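Local coordinates for methyl-CpG-binding domain protein 3 (Homo sapiens, PDB 6CCG) that binds methylated CpG sites in double-stranded DNA through its methyl-CpG-binding domain, reading a guanine and the methylated cytosine next to it, at residues E20-R25 with D34-S39; P11-G16 with M59-F64. All coordinates share one frame; numbering follows the deposited sequence.

Contact 1: E20-R25 with D34-S39; sequences EEVPRR and DVFYYS. With nucleotides of chain C.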
ATOM      1  N   GLU A  20       1.853  -3.833  -2.699  1.00 34.12           N
ATOM      2  CA  GLU A  20       1.509  -5.223  -2.991  1.00 36.67           C
ATOM      3  C   GLU A  20       0.001  -5.377  -2.990  1.00 35.55           C
ATOM      4  O   GLU A  20      -0.682  -4.828  -2.120  1.00 32.43           O
ATOM      5  CB  GLU A  20       2.122  -6.178  -1.955  1.00 37.87           C
ATOM      6  CG  GLU A  20       1.730  -7.646  -2.098  1.00 40.56           C
ATOM      7  CD  GLU A  20       2.309  -8.489  -0.991  1.00 42.60           C
ATOM      8  OE1 GLU A  20       1.891  -8.316   0.182  1.00 40.57           O
ATOM      9  OE2 GLU A  20       3.184  -9.322  -1.287  1.00 45.30           O
ATOM     10  N   GLU A  21      -0.502  -6.116  -3.994  1.00 36.97           N
ATOM     11  CA  GLU A  21      -1.904  -6.525  -4.079  1.00 37.15           C
ATOM     12  C   GLU A  21      -1.921  -8.025  -3.933  1.00 36.75           C
ATOM     13  O   GLU A  21      -1.158  -8.702  -4.617  1.00 37.71           O
ATOM     14  CB  GLU A  21      -2.484  -6.207  -5.445  1.00 39.82           C
ATOM     15  CG  GLU A  21      -2.578  -4.749  -5.784  1.00 41.08           C
ATOM     16  CD  GLU A  21      -3.093  -4.520  -7.189  1.00 44.05           C
ATOM     17  OE1 GLU A  21      -3.705  -5.427  -7.772  1.00 47.24           O
ATOM     18  OE2 GLU A  21      -2.889  -3.420  -7.711  1.00 46.16           O
ATOM     19  N   VAL A  22      -2.773  -8.544  -3.044  1.00 36.08           N
ATOM     20  CA  VAL A  22      -2.879  -9.975  -2.790  1.00 37.61           C
ATOM     21  C   VAL A  22      -4.368 -10.344  -2.906  1.00 37.35           C
ATOM     22  O   VAL A  22      -5.119 -10.113  -1.978  1.00 34.85           O
ATOM     23  CB  VAL A  22      -2.386 -10.361  -1.380  1.00 38.25           C
ATOM     24  CG1 VAL A  22      -2.493 -11.880  -1.168  1.00 41.14           C
ATOM     25  CG2 VAL A  22      -0.953  -9.875  -1.143  1.00 39.46           C
ATOM     26  N   PRO A  23      -4.792 -10.908  -4.063  1.00 40.12           N
ATOM     27  CA  PRO A  23      -6.181 -11.325  -4.128  1.00 40.58           C
ATOM     28  C   PRO A  23      -6.443 -12.486  -3.164  1.00 39.39           C
ATOM     29  O   PRO A  23      -5.628 -13.417  -3.056  1.00 39.44           O
ATOM     30  CB  PRO A  23      -6.370 -11.787  -5.589  1.00 46.00           C
ATOM     31  CG  PRO A  23      -5.005 -12.093  -6.094  1.00 47.45           C
ATOM     32  CD  PRO A  23      -3.996 -11.402  -5.203  1.00 43.54           C
ATOM     33  N   ARG A  24      -7.574 -12.426  -2.488  1.00 38.31           N
ATOM     34  CA  ARG A  24      -8.029 -13.529  -1.620  1.00 38.45           C
ATOM     35  C   ARG A  24      -8.460 -14.727  -2.452  1.00 41.24           C
ATOM     36  O   ARG A  24      -9.172 -14.563  -3.442  1.00 43.27           O
ATOM     37  CB  ARG A  24      -9.171 -13.055  -0.730  1.00 36.72           C
ATOM     38  CG  ARG A  24      -8.728 -11.969   0.237  1.00 35.27           C
ATOM     39  CD  ARG A  24      -9.869 -11.510   1.074  1.00 34.59           C
ATOM     40  NE  ARG A  24      -9.481 -10.391   1.929  1.00 32.95           N
ATOM     41  CZ  ARG A  24     -10.116 -10.020   3.046  1.00 32.22           C
ATOM     42  NH1 ARG A  24     -11.199 -10.681   3.500  1.00 33.50           N
ATOM     43  NH2 ARG A  24      -9.669  -8.991   3.724  1.00 32.03           N
ATOM     44  N   ARG A  25      -8.034 -15.928  -2.022  1.00 42.08           N
ATOM     45  CA  ARG A  25      -8.238 -17.195  -2.769  1.00 46.38           C
ATOM     46  C   ARG A  25      -9.541 -17.916  -2.439  1.00 44.46           C
ATOM     47  O   ARG A  25     -10.019 -18.688  -3.256  1.00 48.09           O
ATOM     48  CB  ARG A  25      -7.099 -18.198  -2.463  1.00 50.48           C
ATOM     49  CG  ARG A  25      -5.702 -17.751  -2.833  1.00 54.18           C
ATOM     50  CD  ARG A  25      -5.476 -17.839  -4.329  1.00 59.17           C
ATOM     51  NE  ARG A  25      -4.350 -16.988  -4.742  1.00 60.21           N
ATOM     52  CZ  ARG A  25      -4.050 -16.672  -6.012  1.00 62.74           C
ATOM     53  NH1 ARG A  25      -4.787 -17.137  -7.037  1.00 64.86           N
ATOM     54  NH2 ARG A  25      -2.995 -15.885  -6.260  1.00 63.56           N
ATOM     55  N   ASP A  34      -6.592  -7.400  -1.196  1.00 33.69           N
ATOM     56  CA  ASP A  34      -5.942  -6.664  -0.094  1.00 33.65           C
ATOM     57  C   ASP A  34      -4.716  -5.964  -0.659  1.00 32.95           C
ATOM     58  O   ASP A  34      -3.982  -6.536  -1.496  1.00 33.33           O
ATOM     59  CB  ASP A  34      -5.515  -7.611   1.030  1.00 32.78           C
ATOM     60  CG  ASP A  34      -6.690  -8.282   1.673  1.00 34.64           C
ATOM     61  OD1 ASP A  34      -7.446  -7.609   2.419  1.00 34.86           O
ATOM     62  OD2 ASP A  34      -6.883  -9.493   1.393  1.00 36.05           O
ATOM     63  N   VAL A  35      -4.488  -4.747  -0.170  1.00 33.17           N
ATOM     64  CA  VAL A  35      -3.356  -3.921  -0.565  1.00 31.37           C
ATOM     65  C   VAL A  35      -2.473  -3.697   0.674  1.00 30.82           C
ATOM     66  O   VAL A  35      -2.988  -3.353   1.737  1.00 30.10           O
ATOM     67  CB  VAL A  35      -3.868  -2.580  -1.128  1.00 31.99           C
ATOM     68  CG1 VAL A  35      -2.702  -1.605  -1.417  1.00 31.47           C
ATOM     69  CG2 VAL A  35      -4.662  -2.844  -2.385  1.00 31.56           C
ATOM     70  N   PHE A  36      -1.170  -3.945   0.510  1.00 30.97           N
ATOM     71  CA  PHE A  36      -0.160  -3.741   1.523  1.00 32.08           C
ATOM     72  C   PHE A  36       0.929  -2.800   0.975  1.00 32.85           C
ATOM     73  O   PHE A  36       1.093  -2.686  -0.248  1.00 34.51           O
ATOM     74  CB  PHE A  36       0.447  -5.072   1.918  1.00 32.22           C
ATOM     75  CG  PHE A  36      -0.575  -6.085   2.375  1.00 32.25           C
ATOM     76  CD1 PHE A  36      -1.228  -5.926   3.596  1.00 31.44           C
ATOM     77  CD2 PHE A  36      -0.971  -7.130   1.528  1.00 32.33           C
ATOM     78  CE1 PHE A  36      -2.240  -6.859   4.019  1.00 32.13           C
ATOM     79  CE2 PHE A  36      -1.925  -8.063   1.949  1.00 30.91           C
ATOM     80  CZ  PHE A  36      -2.568  -7.926   3.188  1.00 31.06           C
ATOM     81  N   TYR A  37       1.633  -2.130   1.882  1.00 32.98           N
ATOM     82  CA  TYR A  37       2.859  -1.367   1.557  1.00 35.12           C
ATOM     83  C   TYR A  37       4.040  -1.857   2.405  1.00 35.82           C
ATOM     84  O   TYR A  37       3.858  -2.292   3.558  1.00 35.10           O
ATOM     85  CB  TYR A  37       2.650   0.129   1.753  1.00 34.43           C
ATOM     86  CG  TYR A  37       1.640   0.666   0.799  1.00 34.33           C
ATOM     87  CD1 TYR A  37       2.010   1.107  -0.464  1.00 35.14           C
ATOM     88  CD2 TYR A  37       0.284   0.631   1.120  1.00 34.98           C
ATOM     89  CE1 TYR A  37       1.051   1.545  -1.377  1.00 35.82           C
ATOM     90  CE2 TYR A  37      -0.683   1.061   0.227  1.00 35.20           C
ATOM     91  CZ  TYR A  37      -0.300   1.527  -1.008  1.00 35.06           C
ATOM     92  OH  TYR A  37      -1.247   1.955  -1.847  1.00 35.76           O
ATOM     93  N   TYR A  38       5.225  -1.831   1.824  1.00 36.98           N
ATOM     94  CA  TYR A  38       6.425  -2.270   2.520  1.00 39.62           C
ATOM     95  C   TYR A  38       7.385  -1.123   2.571  1.00 40.01           C
ATOM     96  O   TYR A  38       7.632  -0.468   1.543  1.00 39.06           O
ATOM     97  CB  TYR A  38       7.039  -3.484   1.848  1.00 42.12           C
ATOM     98  CG  TYR A  38       6.150  -4.711   1.936  1.00 43.11           C
ATOM     99  CD1 TYR A  38       5.141  -4.925   1.011  1.00 42.88           C
ATOM    100  CD2 TYR A  38       6.330  -5.661   2.958  1.00 45.97           C
ATOM    101  CE1 TYR A  38       4.311  -6.051   1.091  1.00 43.81           C
ATOM    102  CE2 TYR A  38       5.520  -6.789   3.057  1.00 45.36           C
ATOM    103  CZ  TYR A  38       4.512  -6.993   2.124  1.00 44.95           C
ATOM    104  OH  TYR A  38       3.706  -8.121   2.221  1.00 46.87           O
ATOM    105  N   SER A  39       7.915  -0.836   3.764  1.00 41.99           N
ATOM    106  CA  SER A  39       8.989   0.154   3.882  1.00 42.93           C
ATOM    107  C   SER A  39      10.298  -0.382   3.241  1.00 46.54           C
ATOM    108  O   SER A  39      10.398  -1.575   2.969  1.00 47.30           O
ATOM    109  CB  SER A  39       9.222   0.507   5.366  1.00 44.88           C
ATOM    110  OG  SER A  39       9.737  -0.591   6.077  1.00 45.69           O
TER
ATOM    111  N1  5CM C   6      -9.348 -12.881   6.497  1.00 40.95           N
ATOM    112  C2  5CM C   6      -9.475 -12.186   7.745  1.00 39.73           C
ATOM    113  N3  5CM C   6      -8.763 -11.044   7.987  1.00 39.13           N
ATOM    114  C4  5CM C   6      -7.913 -10.537   7.054  1.00 39.39           C
ATOM    115  C5  5CM C   6      -7.762 -11.236   5.756  1.00 41.07           C
ATOM    116  C5A 5CM C   6      -6.841 -10.767   4.646  1.00 43.28           C
ATOM    117  C6  5CM C   6      -8.503 -12.392   5.533  1.00 41.49           C
ATOM    118  O2  5CM C   6     -10.229 -12.552   8.665  1.00 38.52           O
ATOM    119  N4  5CM C   6      -7.237  -9.410   7.364  1.00 38.42           N
ATOM    120  C1' 5CM C   6     -10.119 -14.103   6.248  0.50 42.85           C
ATOM    121  C2' 5CM C   6     -11.435 -13.769   5.586  0.50 43.74           C
ATOM    122  C3' 5CM C   6     -11.708 -14.849   4.598  0.50 45.12           C
ATOM    123  C4' 5CM C   6     -10.579 -15.814   4.876  0.50 45.96           C
ATOM    124  O4' 5CM C   6      -9.494 -15.018   5.359  0.50 43.78           O
ATOM    125  O3' 5CM C   6     -12.893 -15.561   4.897  0.50 44.19           O
ATOM    126  C5' 5CM C   6     -10.197 -16.623   3.688  0.50 48.43           C
ATOM    127  O5' 5CM C   6      -9.292 -15.879   2.903  0.50 49.52           O
ATOM    128  P   5CM C   6      -8.168 -16.815   2.335  0.50 52.58           P
ATOM    129  OP1 5CM C   6      -8.771 -18.169   2.313  0.50 54.07           O
ATOM    130  OP2 5CM C   6      -7.540 -16.211   1.084  0.50 55.14           O
ATOM    131  P    DG C   7     -14.347 -14.929   4.699  1.00 44.76           P
ATOM    132  OP1  DG C   7     -15.291 -16.095   4.550  1.00 46.00           O
ATOM    133  OP2  DG C   7     -14.319 -13.896   3.637  1.00 40.07           O
ATOM    134  O5'  DG C   7     -14.670 -14.300   6.127  1.00 43.22           O
ATOM    135  C5'  DG C   7     -14.681 -15.117   7.319  1.00 43.61           C
ATOM    136  C4'  DG C   7     -14.990 -14.277   8.536  1.00 44.02           C
ATOM    137  O4'  DG C   7     -13.970 -13.243   8.689  1.00 40.40           O
ATOM    138  C3'  DG C   7     -16.321 -13.536   8.478  1.00 46.39           C
ATOM    139  O3'  DG C   7     -16.907 -13.522   9.794  1.00 49.94           O
ATOM    140  C2'  DG C   7     -15.925 -12.156   7.979  1.00 43.36           C
ATOM    141  C1'  DG C   7     -14.549 -11.948   8.601  1.00 40.80           C
ATOM    142  N9   DG C   7     -13.617 -11.116   7.832  1.00 39.42           N
ATOM    143  C8   DG C   7     -13.266 -11.318   6.521  1.00 39.48           C
ATOM    144  N7   DG C   7     -12.341 -10.497   6.104  1.00 38.12           N
ATOM    145  C5   DG C   7     -12.057  -9.710   7.206  1.00 35.45           C
ATOM    146  C6   DG C   7     -11.186  -8.605   7.332  1.00 34.09           C
ATOM    147  O6   DG C   7     -10.426  -8.127   6.481  1.00 31.98           O
ATOM    148  N1   DG C   7     -11.226  -8.064   8.616  1.00 33.49           N
ATOM    149  C2   DG C   7     -12.026  -8.524   9.641  1.00 35.29           C
ATOM    150  N2   DG C   7     -11.934  -7.867  10.811  1.00 34.99           N
ATOM    151  N3   DG C   7     -12.874  -9.535   9.518  1.00 35.30           N
ATOM    152  C4   DG C   7     -12.826 -10.087   8.289  1.00 36.22           C
TER
HETATM  153  O   HOH W   1      -5.104 -11.051   0.633  1.00 33.99           O
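Two donors converge on Asp34 OD2: Arg24 NE at 2.8 Å and a water that also bridges to the carbonyl oxygen of Val22. The other carboxylate oxygen, OD1, takes Arg24 NH2 at 2.9 Å through its syn lone pair, making a side-on, two-nitrogen salt bridge with guanidinium and carboxylate planes 25° apart. Arg24 is extended from CG to NE, which carries the guanidinium to the DNA, where NH1 donates to N7 (2.8 Å) and NH2 to O6 (3.0 Å) of DG7 of chain C. The 5-methyl carbon C5A of 5CM6 of chain C lies over one guanidinium face, 3.5 Å from Arg24 NH2, and Asp34 OD2 approaches the same methyl. With an alanine at Arg24, the Asp34 carboxylate is likely to lose its counter-charge, and guanine N7 and O6 their two arginine donors. Along the same two strands, paired backbone bonds join Glu20 to Phe36 and Val22 to Asp34 in antiparallel register. On the face bearing Asp34, Val22 CG2 meets the Phe36 ring edge, 3.7 Å from CE2. Chi1 of 175° and an extended chain beyond CG bring Glu20 OE1 to the Tyr38 hydroxyl, whose OH donates to it at 2.7 Å from above the carboxylate plane. A hairpin that presents an aspartate-braced arginine to guanine beside methylcytosine is characteristic of the methyl-CpG-binding domain.

Contact 2: P11-G16 with M59-F64; sequences PALPQG and MDLSTF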
ATOM      1  N   PRO A  11       5.672   4.481  -6.797  1.00 40.91           N
ATOM      2  CA  PRO A  11       6.265   5.780  -7.085  1.00 43.25           C
ATOM      3  C   PRO A  11       5.612   6.947  -6.338  1.00 42.38           C
ATOM      4  O   PRO A  11       6.184   7.983  -6.280  1.00 43.74           O
ATOM      5  CB  PRO A  11       6.091   5.924  -8.603  1.00 45.19           C
ATOM      6  CG  PRO A  11       4.981   5.030  -8.970  1.00 44.60           C
ATOM      7  CD  PRO A  11       4.981   3.906  -7.989  1.00 42.72           C
ATOM      8  N   ALA A  12       4.416   6.766  -5.794  1.00 40.82           N
ATOM      9  CA  ALA A  12       3.783   7.808  -4.991  1.00 40.03           C
ATOM     10  C   ALA A  12       4.425   7.993  -3.587  1.00 38.98           C
ATOM     11  O   ALA A  12       4.119   8.958  -2.918  1.00 40.00           O
ATOM     12  CB  ALA A  12       2.298   7.530  -4.854  1.00 38.26           C
ATOM     13  N   LEU A  13       5.272   7.046  -3.162  1.00 38.51           N
ATOM     14  CA  LEU A  13       5.930   7.061  -1.840  1.00 39.11           C
ATOM     15  C   LEU A  13       7.468   7.217  -2.019  1.00 39.87           C
ATOM     16  O   LEU A  13       7.964   7.153  -3.135  1.00 39.52           O
ATOM     17  CB  LEU A  13       5.591   5.760  -1.082  1.00 38.60           C
ATOM     18  CG  LEU A  13       4.096   5.502  -0.815  1.00 37.99           C
ATOM     19  CD1 LEU A  13       3.905   4.125  -0.230  1.00 38.43           C
ATOM     20  CD2 LEU A  13       3.518   6.547   0.118  1.00 38.63           C
ATOM     21  N   PRO A  14       8.220   7.423  -0.917  1.00 40.66           N
ATOM     22  CA  PRO A  14       9.660   7.678  -1.082  1.00 43.44           C
ATOM     23  C   PRO A  14      10.401   6.479  -1.673  1.00 43.44           C
ATOM     24  O   PRO A  14       9.830   5.368  -1.775  1.00 41.05           O
ATOM     25  CB  PRO A  14      10.135   7.961   0.355  1.00 44.11           C
ATOM     26  CG  PRO A  14       8.940   8.489   1.035  1.00 43.14           C
ATOM     27  CD  PRO A  14       7.817   7.609   0.482  1.00 40.94           C
ATOM     28  N   GLN A  15      11.639   6.713  -2.054  1.00 44.00           N
ATOM     29  CA  GLN A  15      12.527   5.680  -2.625  1.00 45.31           C
ATOM     30  C   GLN A  15      12.547   4.432  -1.770  1.00 45.26           C
ATOM     31  O   GLN A  15      12.664   4.502  -0.538  1.00 45.15           O
ATOM     32  CB  GLN A  15      13.973   6.216  -2.783  1.00 47.86           C
ATOM     33  N   GLY A  16      12.366   3.289  -2.425  1.00 45.59           N
ATOM     34  CA  GLY A  16      12.400   1.989  -1.772  1.00 45.43           C
ATOM     35  C   GLY A  16      11.092   1.458  -1.187  1.00 43.17           C
ATOM     36  O   GLY A  16      11.059   0.319  -0.765  1.00 43.22           O
ATOM     37  N   MET A  59       6.187  13.389   4.462  1.00 65.63           N
ATOM     38  CA  MET A  59       5.462  13.812   3.264  1.00 62.42           C
ATOM     39  C   MET A  59       3.975  13.996   3.485  1.00 59.77           C
ATOM     40  O   MET A  59       3.398  13.475   4.446  1.00 62.33           O
ATOM     41  CB  MET A  59       5.646  12.761   2.186  1.00 60.10           C
ATOM     42  CG  MET A  59       5.107  11.391   2.592  1.00 56.32           C
ATOM     43  SD  MET A  59       5.345  10.192   1.320  1.00 54.95           S
ATOM     44  CE  MET A  59       4.118  10.666   0.107  1.00 54.36           C
ATOM     45  N   ASP A  60       3.357  14.670   2.525  1.00 58.80           N
ATOM     46  CA  ASP A  60       1.919  14.918   2.499  1.00 58.08           C
ATOM     47  C   ASP A  60       1.163  13.647   2.043  1.00 54.78           C
ATOM     48  O   ASP A  60       1.247  13.261   0.884  1.00 53.65           O
ATOM     49  CB  ASP A  60       1.652  16.075   1.524  1.00 60.60           C
ATOM     50  CG  ASP A  60       0.218  16.584   1.550  1.00 60.73           C
ATOM     51  OD1 ASP A  60      -0.625  16.064   2.307  1.00 59.33           O
ATOM     52  OD2 ASP A  60      -0.046  17.547   0.797  1.00 63.35           O
ATOM     53  N   LEU A  61       0.438  13.016   2.961  1.00 54.28           N
ATOM     54  CA  LEU A  61      -0.448  11.868   2.622  1.00 51.67           C
ATOM     55  C   LEU A  61      -1.933  12.215   2.582  1.00 51.77           C
ATOM     56  O   LEU A  61      -2.764  11.309   2.462  1.00 53.14           O
ATOM     57  CB  LEU A  61      -0.235  10.699   3.593  1.00 50.61           C
ATOM     58  CG  LEU A  61       1.095   9.977   3.551  1.00 51.31           C
ATOM     59  CD1 LEU A  61       1.089   8.882   4.586  1.00 52.45           C
ATOM     60  CD2 LEU A  61       1.401   9.393   2.185  1.00 50.73           C
ATOM     61  N   SER A  62      -2.286  13.497   2.629  1.00 53.33           N
ATOM     62  CA  SER A  62      -3.710  13.880   2.676  1.00 53.54           C
ATOM     63  C   SER A  62      -4.504  13.402   1.433  1.00 52.04           C
ATOM     64  O   SER A  62      -5.656  12.988   1.562  1.00 52.99           O
ATOM     65  CB  SER A  62      -3.861  15.384   2.865  1.00 56.28           C
ATOM     66  OG  SER A  62      -3.153  16.090   1.871  1.00 57.95           O
ATOM     67  N   THR A  63      -3.872  13.427   0.253  1.00 49.68           N
ATOM     68  CA  THR A  63      -4.520  12.981  -1.004  1.00 48.21           C
ATOM     69  C   THR A  63      -4.008  11.626  -1.537  1.00 44.82           C
ATOM     70  O   THR A  63      -4.264  11.282  -2.689  1.00 43.66           O
ATOM     71  CB  THR A  63      -4.333  14.033  -2.108  1.00 50.26           C
ATOM     72  OG1 THR A  63      -2.938  14.208  -2.368  1.00 48.47           O
ATOM     73  CG2 THR A  63      -4.974  15.355  -1.710  1.00 52.87           C
ATOM     74  N   PHE A  64      -3.276  10.877  -0.705  1.00 42.96           N
ATOM     75  CA  PHE A  64      -2.790   9.561  -1.067  1.00 40.53           C
ATOM     76  C   PHE A  64      -3.937   8.534  -0.888  1.00 39.12           C
ATOM     77  O   PHE A  64      -4.483   8.384   0.202  1.00 37.99           O
ATOM     78  CB  PHE A  64      -1.602   9.154  -0.211  1.00 39.82           C
ATOM     79  CG  PHE A  64      -1.074   7.779  -0.515  1.00 38.43           C
ATOM     80  CD1 PHE A  64      -0.397   7.523  -1.719  1.00 39.63           C
ATOM     81  CD2 PHE A  64      -1.255   6.746   0.370  1.00 37.47           C
ATOM     82  CE1 PHE A  64       0.091   6.244  -2.016  1.00 38.71           C
ATOM     83  CE2 PHE A  64      -0.766   5.463   0.086  1.00 36.49           C
ATOM     84  CZ  PHE A  64      -0.082   5.218  -1.110  1.00 36.95           C
TER
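The loop between strands 6-9 and 18-23 meets the loop that follows helix 48-55 in a small apolar junction of the methyl-CpG-binding domain, with no hydrogen bond between the two segments. Leu13 is central to it. Its CD2 methyl sits over one face of the Phe64 ring, 4.2 Å from the centroid and 19° off the ring normal, which qualifies as a CH-pi contact; the methyl is displaced toward the rim, near CE1 and CZ. Ala12 approaches the same ring differently, its CB lying at the edge, 3.8 Å from Phe64 CE1. Chi1 of Phe64 near 178° sets the ring where Leu13 covers a face and Ala12 meets the edge. The CD2 methyls of Leu13 and Leu61 also meet, at 4.1 Å. Met59 adds a second set of contacts: its SD packs against the Pro14 ring, 3.7 Å from CD, and the bend at chi3 (-74°) brings CE within 3.5 Å of Ala12 O and near Leu13 CD2. The second loop is shaped by its own bonds. Asp60 OD1 accepts from Ser62 OG at 2.6 Å and from Ser62 N, the latter forming an Asx turn, while a type I turn spans Leu61 to Phe64. Leu55 of helix 48-55 touches Leu13, Pro14 and Leu61, Leu51 touches Phe64, and Met71 of strand 70-71 packs on Met59 and Phe64.

Overall arrangement
From the N terminus, the chain runs through strand 6-9 into 11-16, the first half of contact 2, and then enters strand 18-23. Contact 1 pairs that strand with 33-38, closing the short hairpin loop between them. Strand 44-45 and helix 48-55 follow; then segment 59-64 returns to 11-16. The long loop closed by contact 2 therefore encloses the whole of contact 1. Their centres lie about 17 Å apart, but Tyr37 joins them: its OH, hydrogen-bonded to Phe66 O, packs 3.5 Å from Phe64 CZ, and its CD1 3.6 Å from Leu13 CD1. Contact 1 pairs the two middle strands of the four-stranded sheet; contact 2 ties loops beside the helix.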